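MIP07328p (PDB 6FKK) probably acts as a repulsive axon guidance cue, a fly semaphorin whose extracellular sema and PSI domains are present here and which binds semaphorin receptors. Local coordinates at residues T410-L422 / L433-G447. Residues are numbered along the deposited sequence; the frame is centred on the assembly and turned at random.
Sequences TDDGKVTKFINIL and LKTVVISEMQVLPLG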
loop_
_atom_site.group_PDB
_atom_site.type_symbol
_atom_site.label_atom_id
_atom_site.label_comp_id
_atom_site.label_asym_id
_atom_site.label_seq_id
_atom_site.Cartn_x
_atom_site.Cartn_y
_atom_site.Cartn_z
ATOM N N THR A 410 8.117 -6.136 9.083
ATOM C CA THR A 410 7.757 -7.538 9.225
ATOM C C THR A 410 6.712 -7.707 10.322
ATOM O O THR A 410 6.463 -6.805 11.126
ATOM C CB THR A 410 8.989 -8.397 9.548
ATOM O OG1 THR A 410 9.428 -8.125 10.886
ATOM C CG2 THR A 410 10.120 -8.090 8.583
ATOM N N ASP A 411 6.094 -8.892 10.342
ATOM C CA ASP A 411 5.260 -9.282 11.473
ATOM C C ASP A 411 6.086 -9.567 12.719
ATOM O O ASP A 411 5.517 -9.713 13.807
ATOM C CB ASP A 411 4.409 -10.504 11.110
ATOM C CG ASP A 411 5.243 -11.687 10.642
ATOM O OD1 ASP A 411 6.489 -11.602 10.670
ATOM O OD2 ASP A 411 4.648 -12.709 10.241
ATOM N N ASP A 412 7.408 -9.654 12.574
ATOM C CA ASP A 412 8.313 -9.832 13.701
ATOM C C ASP A 412 8.567 -8.519 14.432
ATOM O O ASP A 412 8.857 -8.525 15.633
ATOM C CB ASP A 412 9.630 -10.434 13.196
ATOM C CG ASP A 412 10.482 -11.021 14.304
ATOM O OD1 ASP A 412 10.104 -10.910 15.486
ATOM O OD2 ASP A 412 11.538 -11.605 13.988
ATOM N N GLY A 413 8.440 -7.391 13.738
ATOM C CA GLY A 413 8.786 -6.099 14.289
ATOM C C GLY A 413 10.080 -5.513 13.767
ATOM O O GLY A 413 10.548 -4.506 14.313
ATOM N N LYS A 414 10.673 -6.106 12.736
ATOM C CA LYS A 414 11.922 -5.624 12.172
ATOM C C LYS A 414 11.653 -4.693 10.996
ATOM O O LYS A 414 10.584 -4.715 10.382
ATOM C CB LYS A 414 12.801 -6.791 11.716
ATOM C CG LYS A 414 13.013 -7.878 12.759
ATOM C CD LYS A 414 14.132 -8.824 12.341
ATOM C CE LYS A 414 14.178 -10.059 13.224
ATOM N NZ LYS A 414 14.224 -9.713 14.672
ATOM N N VAL A 415 12.651 -3.871 10.684
ATOM C CA VAL A 415 12.598 -2.950 9.556
ATOM C C VAL A 415 13.846 -3.162 8.712
ATOM O O VAL A 415 14.958 -3.228 9.248
ATOM C CB VAL A 415 12.495 -1.485 10.018
ATOM C CG1 VAL A 415 12.628 -0.543 8.830
ATOM C CG2 VAL A 415 11.181 -1.252 10.749
ATOM N N THR A 416 13.663 -3.269 7.398
ATOM C CA THR A 416 14.754 -3.519 6.465
ATOM C C THR A 416 14.866 -2.354 5.491
ATOM O O THR A 416 13.907 -2.044 4.776
ATOM C CB THR A 416 14.537 -4.828 5.703
ATOM O OG1 THR A 416 14.572 -5.931 6.618
ATOM C CG2 THR A 416 15.618 -5.016 4.649
ATOM N N LYS A 417 16.031 -1.711 5.472
ATOM C CA LYS A 417 16.378 -0.737 4.448
ATOM C C LYS A 417 17.166 -1.431 3.346
ATOM O O LYS A 417 18.017 -2.281 3.626
ATOM C CB LYS A 417 17.224 0.403 5.021
ATOM C CG LYS A 417 16.636 1.146 6.204
ATOM C CD LYS A 417 17.675 2.115 6.759
ATOM C CE LYS A 417 17.094 3.050 7.808
ATOM N NZ LYS A 417 16.516 2.326 8.973
ATOM N N PHE A 418 16.890 -1.063 2.097
ATOM C CA PHE A 418 17.682 -1.582 0.989
ATOM C C PHE A 418 17.496 -0.698 -0.233
ATOM O O PHE A 418 16.489 0.000 -0.376
ATOM C CB PHE A 418 17.323 -3.038 0.659
ATOM C CG PHE A 418 15.992 -3.207 -0.025
ATOM C CD1 PHE A 418 14.834 -3.377 0.714
ATOM C CD2 PHE A 418 15.905 -3.224 -1.409
ATOM C CE1 PHE A 418 13.613 -3.544 0.087
ATOM C CE2 PHE A 418 14.688 -3.387 -2.040
ATOM C CZ PHE A 418 13.541 -3.548 -1.291
ATOM N N ILE A 419 18.494 -0.743 -1.118
ATOM C CA ILE A 419 18.433 -0.109 -2.427
ATOM C C ILE A 419 18.782 -1.159 -3.474
ATOM O O ILE A 419 19.270 -2.245 -3.161
ATOM C CB ILE A 419 19.374 1.108 -2.544
ATOM C CG1 ILE A 419 20.834 0.664 -2.427
ATOM C CG2 ILE A 419 19.035 2.153 -1.490
ATOM C CD1 ILE A 419 21.830 1.769 -2.697
ATOM N N ASN A 420 18.522 -0.820 -4.733
ATOM C CA ASN A 420 18.787 -1.711 -5.853
ATOM C C ASN A 420 19.822 -1.088 -6.775
ATOM O O ASN A 420 19.802 0.122 -7.023
ATOM C CB ASN A 420 17.507 -2.013 -6.639
ATOM C CG ASN A 420 16.526 -2.859 -5.853
ATOM O OD1 ASN A 420 15.411 -2.428 -5.566
ATOM N ND2 ASN A 420 16.938 -4.072 -5.504
ATOM N N ILE A 421 20.729 -1.921 -7.278
ATOM C CA ILE A 421 21.740 -1.505 -8.242
ATOM C C ILE A 421 21.691 -2.476 -9.411
ATOM O O ILE A 421 21.821 -3.692 -9.220
ATOM C CB ILE A 421 23.149 -1.466 -7.626
ATOM C CG1 ILE A 421 23.261 -0.322 -6.615
ATOM C CG2 ILE A 421 24.204 -1.326 -8.713
ATOM C CD1 ILE A 421 24.612 -0.244 -5.942
ATOM N N LEU A 422 21.497 -1.947 -10.614
ATOM C CA LEU A 422 21.398 -2.749 -11.828
ATOM C C LEU A 422 22.692 -2.605 -12.615
ATOM O O LEU A 422 23.085 -1.488 -12.969
ATOM C CB LEU A 422 20.195 -2.319 -12.667
ATOM C CG LEU A 422 19.878 -3.146 -13.913
ATOM C CD1 LEU A 422 19.536 -4.575 -13.529
ATOM C CD2 LEU A 422 18.744 -2.515 -14.707
ATOM N N LEU A 433 20.571 -7.682 -11.460
ATOM C CA LEU A 433 20.023 -6.796 -10.441
ATOM C C LEU A 433 20.393 -7.343 -9.070
ATOM O O LEU A 433 20.060 -8.488 -8.746
ATOM C CB LEU A 433 18.505 -6.686 -10.580
ATOM C CG LEU A 433 17.738 -6.098 -9.393
ATOM C CD1 LEU A 433 18.026 -4.613 -9.242
ATOM C CD2 LEU A 433 16.248 -6.348 -9.545
ATOM N N LYS A 434 21.075 -6.531 -8.267
ATOM C CA LYS A 434 21.453 -6.933 -6.922
ATOM C C LYS A 434 20.759 -6.046 -5.897
ATOM O O LYS A 434 20.293 -4.945 -6.204
ATOM C CB LYS A 434 22.976 -6.892 -6.725
ATOM C CG LYS A 434 23.613 -5.516 -6.793
ATOM C CD LYS A 434 25.116 -5.637 -6.558
ATOM C CE LYS A 434 25.809 -4.283 -6.508
ATOM N NZ LYS A 434 27.269 -4.429 -6.227
ATOM N N THR A 435 20.687 -6.551 -4.667
ATOM C CA THR A 435 19.964 -5.903 -3.577
ATOM C C THR A 435 20.961 -5.525 -2.489
ATOM O O THR A 435 21.510 -6.400 -1.812
ATOM C CB THR A 435 18.874 -6.822 -3.024
ATOM O OG1 THR A 435 17.949 -7.153 -4.068
ATOM C CG2 THR A 435 18.127 -6.143 -1.886
ATOM N N VAL A 436 21.191 -4.224 -2.325
ATOM C CA VAL A 436 22.104 -3.713 -1.309
ATOM C C VAL A 436 21.285 -3.485 -0.042
ATOM O O VAL A 436 20.562 -2.496 0.075
ATOM C CB VAL A 436 22.803 -2.432 -1.767
ATOM C CG1 VAL A 436 23.768 -1.941 -0.695
ATOM C CG2 VAL A 436 23.527 -2.662 -3.087
ATOM N N VAL A 437 21.398 -4.408 0.909
ATOM C CA VAL A 437 20.686 -4.290 2.176
ATOM C C VAL A 437 21.437 -3.313 3.069
ATOM O O VAL A 437 22.594 -3.549 3.430
ATOM C CB VAL A 437 20.534 -5.657 2.855
ATOM C CG1 VAL A 437 19.962 -5.489 4.255
ATOM C CG2 VAL A 437 19.649 -6.564 2.019
ATOM N N ILE A 438 20.780 -2.212 3.429
ATOM C CA ILE A 438 21.418 -1.204 4.267
ATOM C C ILE A 438 21.443 -1.650 5.724
ATOM O O ILE A 438 22.502 -1.665 6.364
ATOM C CB ILE A 438 20.709 0.151 4.103
ATOM C CG1 ILE A 438 20.818 0.630 2.656
ATOM C CG2 ILE A 438 21.294 1.180 5.055
ATOM C CD1 ILE A 438 20.040 1.892 2.379
ATOM N N SER A 439 20.287 -2.020 6.270
ATOM C CA SER A 439 20.215 -2.455 7.658
ATOM C C SER A 439 18.939 -3.253 7.878
ATOM O O SER A 439 17.946 -3.071 7.170
ATOM C CB SER A 439 20.253 -1.266 8.625
ATOM O OG SER A 439 19.059 -0.507 8.540
ATOM N N GLU A 440 18.983 -4.138 8.872
ATOM C CA GLU A 440 17.797 -4.842 9.354
ATOM C C GLU A 440 17.856 -4.833 10.874
ATOM O O GLU A 440 18.650 -5.566 11.471
ATOM C CB GLU A 440 17.725 -6.273 8.818
ATOM C CG GLU A 440 16.448 -7.005 9.217
ATOM C CD GLU A 440 16.383 -8.427 8.685
ATOM O OE1 GLU A 440 16.899 -9.344 9.359
ATOM O OE2 GLU A 440 15.815 -8.625 7.590
ATOM N N MET A 441 17.026 -4.002 11.498
ATOM C CA MET A 441 17.063 -3.807 12.939
ATOM C C MET A 441 15.702 -4.098 13.552
ATOM O O MET A 441 14.660 -3.928 12.911
ATOM C CB MET A 441 17.487 -2.378 13.294
ATOM C CG MET A 441 18.722 -1.890 12.561
ATOM S SD MET A 441 19.375 -0.379 13.292
ATOM C CE MET A 441 20.567 0.124 12.053
ATOM N N GLN A 442 15.726 -4.537 14.806
ATOM C CA GLN A 442 14.505 -4.730 15.575
ATOM C C GLN A 442 14.025 -3.377 16.085
ATOM O O GLN A 442 14.771 -2.667 16.768
ATOM C CB GLN A 442 14.754 -5.691 16.734
ATOM C CG GLN A 442 13.497 -6.117 17.467
ATOM C CD GLN A 442 12.669 -7.099 16.666
ATOM O OE1 GLN A 442 13.205 -8.008 16.033
ATOM N NE2 GLN A 442 11.354 -6.918 16.686
ATOM N N VAL A 443 12.790 -3.015 15.752
ATOM C CA VAL A 443 12.202 -1.742 16.151
ATOM C C VAL A 443 11.149 -1.934 17.238
ATOM O O VAL A 443 11.216 -1.309 18.297
ATOM C CB VAL A 443 11.608 -1.000 14.934
ATOM C CG1 VAL A 443 10.798 0.199 15.397
ATOM C CG2 VAL A 443 12.716 -0.567 13.991
ATOM N N LEU A 444 10.170 -2.785 16.986
ATOM C CA LEU A 444 9.111 -3.072 17.942
ATOM C C LEU A 444 9.512 -4.243 18.825
ATOM O O LEU A 444 10.494 -4.938 18.550
ATOM C CB LEU A 444 7.816 -3.369 17.192
ATOM C CG LEU A 444 7.237 -2.251 16.324
ATOM C CD1 LEU A 444 5.873 -2.652 15.784
ATOM C CD2 LEU A 444 7.148 -0.956 17.111
ATOM N N PRO A 445 8.786 -4.476 19.921
ATOM C CA PRO A 445 8.988 -5.715 20.682
ATOM C C PRO A 445 8.877 -6.934 19.776
ATOM O O PRO A 445 8.092 -6.956 18.827
ATOM C CB PRO A 445 7.865 -5.675 21.723
ATOM C CG PRO A 445 7.645 -4.224 21.952
ATOM C CD PRO A 445 7.874 -3.550 20.620
ATOM N N LEU A 446 9.673 -7.960 20.094
ATOM C CA LEU A 446 9.887 -9.086 19.185
ATOM C C LEU A 446 8.592 -9.744 18.719
ATOM O O LEU A 446 8.590 -10.416 17.681
ATOM C CB LEU A 446 10.783 -10.131 19.858
ATOM C CG LEU A 446 11.365 -11.224 18.958
ATOM C CD1 LEU A 446 12.400 -10.651 18.000
ATOM C CD2 LEU A 446 11.958 -12.350 19.787
ATOM N N GLY A 447 7.492 -9.569 19.442
ATOM C CA GLY A 447 6.248 -10.191 19.036
ATOM C C GLY A 447 5.376 -9.326 18.148
ATOM O O GLY A 447 4.736 -9.826 17.217
#
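Gln442 folds its amide against the turn at Asp412 and Gly413. CG lies anti to the backbone N (chi1 -171°), and a bend at chi2 brings the amide round. NE2 donates to Asp412 O at 3.2 Å, from above that carbonyl's plane, and to Leu444 O at 2.9 Å. Both acceptors lie close to the amide plane. OE1 lies implausibly close to Lys414 NZ, so that bond is doubtful; Lys414 NZ is salt-bridged to Asp412 OD2. Replacing Gln442 by an alanine would probably leave Asp412 O and Leu444 O without their shared donor. Gly413 O takes two N-H groups, from Val443 and Leu444. Farther along, a classic beta bulge sets two residues, Ile438 and Ser439, opposite Lys417. Ile438 CB packs 3.6 Å from Lys417 CB, and Ile438 N donates to Lys417 O at 2.8 Å. Beyond the bulge, Ile419 runs alongside Val436, its CG1 3.7 Å from Val436 CB. On the other face, Thr435 CG2 meets the Phe418 ring obliquely. The two strands form an antiparallel hairpin of the Sema beta-propeller. Strand 432-442 is outermost in its four-stranded sheet, strand 402-410 flanks strand 414-423, and Val415 and Val443 pack together against strand 461-465 of the next sheet.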